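PDB 3I8X: ferrous iron transport protein B from Escherichia coli, which binds and slowly hydrolyses GTP in its cytoplasmic N-terminal domain, probably coupling nucleotide binding to channel opening and the uptake of ferrous iron across the inner membrane. Local coordinates for residues A[118-123]-A[148-153]. Residues are numbered along the deposited sequence; the frame is centred on the assembly and turned at random.
Sequences ALNMLD and LVSTRG. With GDP (guanosine-5'-diphosphate), chain D.
Leu148 N donates a nearly straight hydrogen bond to Leu119 O (2.9 Å, 163°), carrying the pairing of strands 115-120 and 145-147 one step further, and Asn120 CA-H points at Leu148 O. The other hydrogen bond between the segments is weak: Ser150 N reaches Asn120 OD1 at 3.4 Å, and the same Ser150 N donates to GDP O6 at 3.0 Å. Asn120 suits this place because its amide has two unlike ends: OD1 faces the 148-153 loop, and ND2 is bonded to Ser14 O of the P-loop. With an alanine in its place, Ser14 O would probably lose its amide donor and Ser150 N its weak OD1 acceptor.

Residues 120-123 form the NxxD (G4) motif of P-loop GTPases, and 149-151 belong to the G5 loop, credited with the fast GDP release of this protein. Asp123 reads guanine, its carboxylate suited to the N1-H and N2-H edge: OD2 accepts from GDP N1 at 3.2 Å and more weakly from N2, which OD1 also takes weakly. The base is gripped from the loop side by Ser150, whose OG bonds weakly to N7, while Thr151 CG2 lies against the purine and Met121 SD rests near C4 and C5.

Charge joins the outer end, where Asp123 OD1 meets Arg152 NH1 in a salt bridge of 3.1 Å, carboxylate and guanidinium planes 70° apart.

Two apolar contacts add to these. Ala118 CB, a small methyl, meets Leu148 CD1 at 3.7 Å. Val149 holds CG1 anti to its backbone N (chi1 178°), which turns CG2 onto Leu122 CB.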
loop_
_atom_site.group_PDB
_atom_site.type_symbol
_atom_site.label_atom_id
_atom_site.label_comp_id
_atom_site.label_asym_id
_atom_site.label_seq_id
_atom_site.Cartn_x
_atom_site.Cartn_y
_atom_site.Cartn_z
ATOM N N ALA A 118 2.911 5.407 8.834
ATOM C CA ALA A 118 3.133 6.708 9.490
ATOM C C ALA A 118 1.818 7.497 9.503
ATOM O O ALA A 118 1.378 8.002 8.453
ATOM C CB ALA A 118 4.269 7.518 8.801
ATOM N N LEU A 119 1.187 7.563 10.690
ATOM C CA LEU A 119 -0.124 8.230 10.850
ATOM C C LEU A 119 0.099 9.718 11.056
ATOM O O LEU A 119 0.455 10.169 12.142
ATOM C CB LEU A 119 -0.949 7.632 12.007
ATOM C CG LEU A 119 -2.469 7.935 12.025
ATOM C CD1 LEU A 119 -3.214 7.353 10.799
ATOM C CD2 LEU A 119 -3.130 7.417 13.286
ATOM N N ASN A 120 -0.122 10.472 9.988
ATOM C CA ASN A 120 0.205 11.879 9.925
ATOM C C ASN A 120 -1.030 12.789 10.108
ATOM O O ASN A 120 -2.159 12.320 10.112
ATOM C CB ASN A 120 0.830 12.141 8.536
ATOM C CG ASN A 120 1.945 13.149 8.567
ATOM O OD1 ASN A 120 2.333 13.665 9.614
ATOM N ND2 ASN A 120 2.487 13.419 7.406
ATOM N N MET A 121 -0.782 14.098 10.246
ATOM C CA MET A 121 -1.826 15.133 10.311
ATOM C C MET A 121 -2.751 14.908 11.507
ATOM O O MET A 121 -3.983 14.982 11.415
ATOM C CB MET A 121 -2.600 15.199 8.997
ATOM C CG MET A 121 -1.724 14.968 7.769
ATOM S SD MET A 121 -1.515 16.335 6.683
ATOM C CE MET A 121 -3.083 16.206 5.817
ATOM N N LEU A 122 -2.102 14.639 12.633
ATOM C CA LEU A 122 -2.761 14.244 13.874
ATOM C C LEU A 122 -3.402 15.429 14.576
ATOM O O LEU A 122 -4.513 15.323 15.082
ATOM C CB LEU A 122 -1.759 13.557 14.805
ATOM C CG LEU A 122 -1.517 12.069 14.567
ATOM C CD1 LEU A 122 -0.407 11.617 15.539
ATOM C CD2 LEU A 122 -2.803 11.241 14.761
ATOM N N ASP A 123 -2.684 16.545 14.592
ATOM C CA ASP A 123 -3.227 17.848 15.034
ATOM C C ASP A 123 -4.473 18.271 14.231
ATOM O O ASP A 123 -5.469 18.733 14.796
ATOM C CB ASP A 123 -2.144 18.935 14.966
ATOM C CG ASP A 123 -1.220 18.774 13.760
ATOM O OD1 ASP A 123 -0.136 19.391 13.768
ATOM O OD2 ASP A 123 -1.562 18.024 12.811
ATOM N N LEU A 148 2.619 10.550 13.960
ATOM C CA LEU A 148 3.528 11.631 13.558
ATOM C C LEU A 148 2.784 12.978 13.409
ATOM O O LEU A 148 1.690 13.049 12.826
ATOM C CB LEU A 148 4.209 11.309 12.199
ATOM C CG LEU A 148 5.534 10.504 12.166
ATOM C CD1 LEU A 148 5.353 9.006 11.956
ATOM C CD2 LEU A 148 6.446 11.023 11.097
ATOM N N VAL A 149 3.375 14.056 13.914
ATOM C CA VAL A 149 3.097 15.401 13.355
ATOM C C VAL A 149 4.391 15.875 12.645
ATOM O O VAL A 149 5.257 16.484 13.277
ATOM C CB VAL A 149 2.622 16.412 14.427
ATOM C CG1 VAL A 149 2.407 17.791 13.788
ATOM C CG2 VAL A 149 1.358 15.901 15.113
ATOM N N SER A 150 4.512 15.588 11.341
ATOM C CA SER A 150 5.836 15.553 10.669
ATOM C C SER A 150 6.443 16.929 10.360
ATOM O O SER A 150 7.663 17.034 10.121
ATOM C CB SER A 150 5.795 14.685 9.390
ATOM O OG SER A 150 5.224 15.366 8.275
ATOM N N THR A 151 5.602 17.969 10.372
ATOM C CA THR A 151 6.067 19.362 10.235
ATOM C C THR A 151 6.854 19.816 11.481
ATOM O O THR A 151 7.833 20.564 11.368
ATOM C CB THR A 151 4.895 20.337 9.981
ATOM O OG1 THR A 151 3.890 20.149 10.988
ATOM C CG2 THR A 151 4.303 20.133 8.575
ATOM N N ARG A 152 6.432 19.353 12.656
ATOM C CA ARG A 152 7.201 19.544 13.886
ATOM C C ARG A 152 8.296 18.484 14.124
ATOM O O ARG A 152 9.205 18.701 14.937
ATOM C CB ARG A 152 6.261 19.598 15.087
ATOM C CG ARG A 152 5.574 20.948 15.234
ATOM C CD ARG A 152 4.477 20.918 16.285
ATOM N NE ARG A 152 3.533 22.020 16.101
ATOM C CZ ARG A 152 2.598 22.083 15.146
ATOM N NH1 ARG A 152 2.460 21.109 14.236
ATOM N NH2 ARG A 152 1.803 23.153 15.084
ATOM N N GLY A 153 8.223 17.354 13.423
ATOM C CA GLY A 153 9.213 16.270 13.583
ATOM C C GLY A 153 8.818 15.294 14.688
ATOM O O GLY A 153 9.673 14.631 15.268
HETATM P PB GDP D . 2.610 15.499 0.032
HETATM O O1B GDP D . 1.849 15.834 -1.217
HETATM O O2B GDP D . 2.100 14.168 0.456
HETATM O O3B GDP D . 4.042 15.419 -0.445
HETATM O O3A GDP D . 2.394 16.573 1.212
HETATM P PA GDP D . 3.380 17.717 1.867
HETATM O O1A GDP D . 3.835 18.815 0.925
HETATM O O2A GDP D . 4.485 17.234 2.763
HETATM O "O5'" GDP D . 2.365 18.381 2.916
HETATM C "C5'" GDP D . 1.200 19.095 2.530
HETATM C "C4'" GDP D . 1.034 20.280 3.482
HETATM O "O4'" GDP D . 0.726 19.792 4.784
HETATM C "C3'" GDP D . 2.320 21.075 3.640
HETATM O "O3'" GDP D . 2.057 22.462 3.805
HETATM C "C2'" GDP D . 2.966 20.558 4.907
HETATM O "O2'" GDP D . 3.798 21.550 5.518
HETATM C "C1'" GDP D . 1.754 20.150 5.731
HETATM N N9 GDP D . 1.997 19.004 6.661
HETATM C C8 GDP D . 2.743 17.898 6.469
HETATM N N7 GDP D . 2.686 17.089 7.562
HETATM C C5 GDP D . 1.887 17.666 8.472
HETATM C C6 GDP D . 1.385 17.353 9.844
HETATM O O6 GDP D . 1.714 16.316 10.434
HETATM N N1 GDP D . 0.553 18.214 10.429
HETATM C C2 GDP D . 0.184 19.353 9.811
HETATM N N2 GDP D . -0.643 20.191 10.439
HETATM N N3 GDP D . 0.595 19.725 8.571
HETATM C C4 GDP D . 1.429 18.924 7.864
#